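PDB 5VPR: cysteine desulfurase from Elizabethkingia anophelis NUHP1, which probably removes sulfur from L-cysteine to leave L-alanine, using pyridoxal 5'-phosphate and passing the sulfur to a carrier. Local coordinates for residues Asn36-Gln41 / Thr385-Phe390; Asn181-Val186 / Val341-Leu346. All blocks are in the same frame, centred on the assembly; numbering follows the deposited sequence.

Contact 1. Residues Asn36-Gln41 / Thr385-Phe390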
loop_
_atom_site.group_PDB
_atom_site.type_symbol
_atom_site.label_atom_id
_atom_site.label_comp_id
_atom_site.label_asym_id
_atom_site.label_seq_id
_atom_site.Cartn_x
_atom_site.Cartn_y
_atom_site.Cartn_z
ATOM N N ASN A 36 2.605 -8.052 -7.397
ATOM C CA ASN A 36 3.243 -7.115 -6.477
ATOM C C ASN A 36 2.240 -6.389 -5.590
ATOM O O ASN A 36 2.598 -5.994 -4.479
ATOM C CB ASN A 36 4.104 -6.133 -7.267
ATOM C CG ASN A 36 5.249 -6.844 -7.942
ATOM O OD1 ASN A 36 6.222 -7.221 -7.276
ATOM N ND2 ASN A 36 5.119 -7.093 -9.252
ATOM N N ALA A 37 0.993 -6.218 -6.042
ATOM C CA ALA A 37 -0.024 -5.615 -5.185
ATOM C C ALA A 37 -0.368 -6.513 -4.007
ATOM O O ALA A 37 -0.903 -6.025 -3.011
ATOM C CB ALA A 37 -1.300 -5.305 -5.974
ATOM N N ALA A 38 -0.074 -7.811 -4.104
ATOM C CA ALA A 38 -0.194 -8.688 -2.942
ATOM C C ALA A 38 0.975 -8.461 -1.997
ATOM O O ALA A 38 0.780 -8.120 -0.829
ATOM C CB ALA A 38 -0.276 -10.156 -3.375
ATOM N N THR A 39 2.200 -8.581 -2.506
ATOM C CA THR A 39 3.384 -8.241 -1.735
ATOM C C THR A 39 4.539 -8.066 -2.708
ATOM O O THR A 39 4.529 -8.626 -3.810
ATOM C CB THR A 39 3.709 -9.297 -0.662
ATOM O OG1 THR A 39 4.606 -8.728 0.294
ATOM C CG2 THR A 39 4.355 -10.569 -1.271
ATOM N N SER A 40 5.500 -7.235 -2.321
ATOM C CA SER A 40 6.652 -6.986 -3.175
ATOM C C SER A 40 7.816 -7.886 -2.790
ATOM O O SER A 40 7.851 -8.457 -1.695
ATOM C CB SER A 40 7.081 -5.526 -3.092
ATOM O OG SER A 40 7.487 -5.182 -1.782
ATOM N N GLN A 41 8.772 -8.006 -3.720
ATOM C CA GLN A 41 10.033 -8.699 -3.494
ATOM C C GLN A 41 11.066 -7.717 -2.934
ATOM O O GLN A 41 10.875 -6.502 -2.975
ATOM C CB GLN A 41 10.528 -9.358 -4.794
ATOM C CG GLN A 41 9.546 -10.379 -5.381
ATOM C CD GLN A 41 9.173 -11.480 -4.384
ATOM O OE1 GLN A 41 9.834 -11.662 -3.344
ATOM N NE2 GLN A 41 8.100 -12.214 -4.693
ATOM N N THR A 385 -11.636 -12.317 -12.074
ATOM C CA THR A 385 -10.752 -11.588 -12.976
ATOM C C THR A 385 -9.294 -11.920 -12.672
ATOM O O THR A 385 -8.959 -12.468 -11.621
ATOM C CB THR A 385 -10.980 -10.073 -12.872
ATOM O OG1 THR A 385 -10.296 -9.563 -11.724
ATOM C CG2 THR A 385 -12.465 -9.770 -12.735
ATOM N N VAL A 386 -8.418 -11.582 -13.615
ATOM C CA VAL A 386 -6.977 -11.784 -13.487
ATOM C C VAL A 386 -6.327 -10.429 -13.234
ATOM O O VAL A 386 -6.547 -9.480 -13.999
ATOM C CB VAL A 386 -6.377 -12.441 -14.746
ATOM C CG1 VAL A 386 -4.920 -12.846 -14.492
ATOM C CG2 VAL A 386 -7.208 -13.643 -15.186
ATOM N N ARG A 387 -5.506 -10.347 -12.182
ATOM C CA ARG A 387 -4.863 -9.099 -11.760
ATOM C C ARG A 387 -3.356 -9.242 -11.924
ATOM O O ARG A 387 -2.717 -10.020 -11.204
ATOM C CB ARG A 387 -5.217 -8.752 -10.307
ATOM C CG ARG A 387 -4.712 -7.377 -9.846
ATOM C CD ARG A 387 -4.871 -7.118 -8.315
ATOM N NE ARG A 387 -3.941 -7.942 -7.545
ATOM C CZ ARG A 387 -3.842 -7.961 -6.217
ATOM N NH1 ARG A 387 -4.621 -7.187 -5.477
ATOM N NH2 ARG A 387 -2.953 -8.763 -5.629
ATOM N N ALA A 388 -2.789 -8.510 -12.873
ATOM C CA ALA A 388 -1.342 -8.375 -12.995
ATOM C C ALA A 388 -0.944 -7.038 -12.389
ATOM O O ALA A 388 -1.587 -6.023 -12.661
ATOM C CB ALA A 388 -0.897 -8.458 -14.454
ATOM N N SER A 389 0.099 -7.037 -11.561
ATOM C CA SER A 389 0.505 -5.825 -10.864
ATOM C C SER A 389 2.021 -5.712 -10.891
ATOM O O SER A 389 2.734 -6.712 -10.745
ATOM C CB SER A 389 -0.027 -5.789 -9.405
ATOM O OG SER A 389 0.257 -6.996 -8.695
ATOM N N PHE A 390 2.502 -4.482 -11.058
ATOM C CA PHE A 390 3.893 -4.211 -11.378
ATOM C C PHE A 390 4.635 -3.571 -10.213
ATOM O O PHE A 390 4.054 -2.852 -9.388
ATOM C CB PHE A 390 3.977 -3.316 -12.618
ATOM C CG PHE A 390 3.262 -3.889 -13.802
ATOM C CD1 PHE A 390 3.764 -5.009 -14.447
ATOM C CD2 PHE A 390 2.078 -3.338 -14.252
ATOM C CE1 PHE A 390 3.110 -5.562 -15.532
ATOM C CE2 PHE A 390 1.421 -3.883 -15.346
ATOM C CZ PHE A 390 1.938 -4.999 -15.982
#
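The side-chain amide nitrogen of Asn36 is gripped by two backbone carbonyls, that of Ser389 across the contact and that of Tyr33 a few residues earlier in the chain. ND2 of Asn36 reaches O of Ser389 at 2.8 Å with an N-H...O angle of 163°, and the acceptor lies close to the amide plane, whereas the donor is tilted 30° from the plane of the Ser389 carbonyl. At the other end of the amide, OD1 takes a hydrogen bond from the hydroxyl of Tyr393, so both ends of this buried group are engaged and its rotation is fixed. Ser389 answers with its own side chain: chi1 of 50° sets OG between its backbone N and carbonyl carbon, where it accepts the backbone N-H of Ala37 in an almost straight bond (N to OG 2.9 Å). The methyl of Ala37 also rests against Ser389, its CB 3.7 Å from CB of Ser389. CB of Ala37 lies, too, over the centre of one face of the Arg387 guanidinium, 3.7 Å from CZ. Bent at chi3, the arginine chain brings the flat group against the 36-38 backbone, where NH2 forms a salt bridge with Asp35 and comes alongside CB of Ala38 at 3.8 Å. The aspartate probably helps to hold the guanidinium against the methyl. The contact pins the loop between strand 29-33 and helix 44-56 to strand 386-389 of the small antiparallel sheet; Thr39 and Ser40 of that loop hydrogen-bond to His232, beside Lys233, the cofactor-bearing lysine of this class-V aminotransferase fold.

Contact 2. Residues Asn181-Val186 / Val341-Leu346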
loop_
_atom_site.group_PDB
_atom_site.type_symbol
_atom_site.label_atom_id
_atom_site.label_comp_id
_atom_site.label_asym_id
_atom_site.label_seq_id
_atom_site.Cartn_x
_atom_site.Cartn_y
_atom_site.Cartn_z
ATOM N N ASN A 181 -6.974 -1.598 -4.120
ATOM C CA ASN A 181 -6.062 -2.739 -4.224
ATOM C C ASN A 181 -6.472 -3.711 -5.327
ATOM O O ASN A 181 -5.606 -4.376 -5.916
ATOM C CB ASN A 181 -5.972 -3.472 -2.881
ATOM N N ALA A 182 -7.769 -3.806 -5.622
ATOM C CA ALA A 182 -8.249 -4.754 -6.623
ATOM C C ALA A 182 -7.983 -4.256 -8.039
ATOM O O ALA A 182 -7.498 -5.009 -8.891
ATOM C CB ALA A 182 -9.744 -5.005 -6.430
ATOM N N LEU A 183 -8.296 -2.989 -8.307
ATOM C CA LEU A 183 -8.183 -2.425 -9.643
ATOM C C LEU A 183 -7.030 -1.441 -9.797
ATOM O O LEU A 183 -6.681 -1.102 -10.931
ATOM C CB LEU A 183 -9.496 -1.731 -10.038
ATOM C CG LEU A 183 -10.744 -2.608 -10.115
ATOM C CD1 LEU A 183 -11.966 -1.765 -10.446
ATOM C CD2 LEU A 183 -10.566 -3.715 -11.155
ATOM N N GLY A 184 -6.421 -0.990 -8.704
ATOM C CA GLY A 184 -5.357 -0.011 -8.806
ATOM C C GLY A 184 -5.820 1.399 -9.106
ATOM O O GLY A 184 -5.007 2.240 -9.494
ATOM N N ILE A 185 -7.108 1.689 -8.943
ATOM C CA ILE A 185 -7.616 3.011 -9.289
ATOM C C ILE A 185 -7.106 4.035 -8.286
ATOM O O ILE A 185 -7.168 3.823 -7.071
ATOM C CB ILE A 185 -9.148 2.989 -9.361
ATOM C CG1 ILE A 185 -9.566 2.337 -10.688
ATOM C CG2 ILE A 185 -9.716 4.408 -9.222
ATOM C CD1 ILE A 185 -11.020 1.956 -10.801
ATOM N N VAL A 186 -6.569 5.141 -8.795
ATOM C CA VAL A 186 -6.128 6.241 -7.947
ATOM C C VAL A 186 -7.344 7.094 -7.601
ATOM O O VAL A 186 -7.924 7.741 -8.472
ATOM C CB VAL A 186 -5.046 7.075 -8.634
ATOM C CG1 VAL A 186 -4.667 8.285 -7.759
ATOM C CG2 VAL A 186 -3.838 6.197 -8.956
ATOM N N VAL A 341 -1.533 -1.580 -11.757
ATOM C CA VAL A 341 -2.425 -2.740 -11.756
ATOM C C VAL A 341 -3.198 -2.781 -13.073
ATOM O O VAL A 341 -3.891 -1.815 -13.410
ATOM C CB VAL A 341 -3.415 -2.704 -10.576
ATOM C CG1 VAL A 341 -4.369 -3.881 -10.661
ATOM C CG2 VAL A 341 -2.688 -2.693 -9.216
ATOM N N VAL A 342 -3.106 -3.902 -13.801
ATOM C CA VAL A 342 -4.016 -4.228 -14.903
ATOM C C VAL A 342 -4.879 -5.406 -14.471
ATOM O O VAL A 342 -4.366 -6.521 -14.275
ATOM C CB VAL A 342 -3.284 -4.604 -16.204
ATOM C CG1 VAL A 342 -4.234 -4.479 -17.396
ATOM C CG2 VAL A 342 -2.032 -3.809 -16.406
ATOM N N SER A 343 -6.182 -5.180 -14.371
ATOM C CA SER A 343 -7.143 -6.239 -14.105
ATOM C C SER A 343 -7.918 -6.537 -15.377
ATOM O O SER A 343 -8.286 -5.621 -16.115
ATOM C CB SER A 343 -8.105 -5.854 -12.981
ATOM O OG SER A 343 -7.446 -5.931 -11.740
ATOM N N PHE A 344 -8.143 -7.822 -15.642
ATOM C CA PHE A 344 -8.784 -8.220 -16.886
ATOM C C PHE A 344 -9.489 -9.557 -16.712
ATOM O O PHE A 344 -9.264 -10.291 -15.742
ATOM C CB PHE A 344 -7.783 -8.282 -18.051
ATOM C CG PHE A 344 -6.651 -9.264 -17.852
ATOM C CD1 PHE A 344 -6.726 -10.549 -18.369
ATOM C CD2 PHE A 344 -5.499 -8.890 -17.163
ATOM C CE1 PHE A 344 -5.680 -11.459 -18.192
ATOM C CE2 PHE A 344 -4.457 -9.785 -16.982
ATOM C CZ PHE A 344 -4.548 -11.075 -17.505
ATOM N N ASN A 345 -10.367 -9.848 -17.668
ATOM C CA ASN A 345 -11.050 -11.127 -17.761
ATOM C C ASN A 345 -11.105 -11.515 -19.227
ATOM O O ASN A 345 -11.173 -10.648 -20.101
ATOM C CB ASN A 345 -12.467 -11.060 -17.175
ATOM N N LEU A 346 -11.043 -12.818 -19.493
ATOM C CA LEU A 346 -11.238 -13.338 -20.837
ATOM C C LEU A 346 -12.716 -13.612 -21.077
ATOM O O LEU A 346 -13.458 -13.952 -20.150
ATOM C CB LEU A 346 -10.427 -14.616 -21.057
ATOM C CG LEU A 346 -8.916 -14.417 -21.165
ATOM C CD1 LEU A 346 -8.211 -15.755 -21.308
ATOM C CD2 LEU A 346 -8.586 -13.499 -22.334
#
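An irregular turn, 181-186, lies against the first half of strand 341-345, with CA of Gly184 5.0 Å from CA of Val341 and CA of Leu183 6.0 Å from CA of Ser343. Gly184 has a positive phi of 75°, and it brings bare backbone up to Val341, its CA 3.8 Å from CB of the valine. The two methyls of Val341 spread along the Leu183-Gly184 linkage: CG1 packs on the carbonyl of Leu183, 3.6 Å from O, while CG2 lies by CA of Gly184. Two residues further on, Ser343 OG donates a hydrogen bond to O of Ala182 at 3.0 Å, with a C=O...O angle of 148° and the donor tilted 19° from the carbonyl plane. Leu183 sets out away from the strand, but its end comes nearer, and CD2 touches CB of Ser343 at 3.7 Å, flanking the hydroxyl. Tyr332 meets the same leucine. Arg387, on neighbouring strand 386-389, touches both Val341 and Ser343, while the intervening Val342 packs onto helix 305-324; the turn itself leads from strand 171-177 of the large sheet to helix 189-199.

How the contacts relate
The centres of contacts 1 and 2 are 9 Å apart, and the two share the small antiparallel sheet, in which strands 341-345 and 386-389 are neighbours. Backbone hydrogen bonds, probably Val386 N to Phe344 O and Val342 N to Ala388 O, join them directly, and CD of Arg387 packs on O of Ala182. Along the chain the order is 36-41, 181-186, 341-346, 385-390, so contact 2 falls wholly between the halves of contact 1. In both, a loop from earlier in the chain meets a strand of this sheet, whose strands come late in the chain; together they tie two loops far apart in sequence to one small sheet.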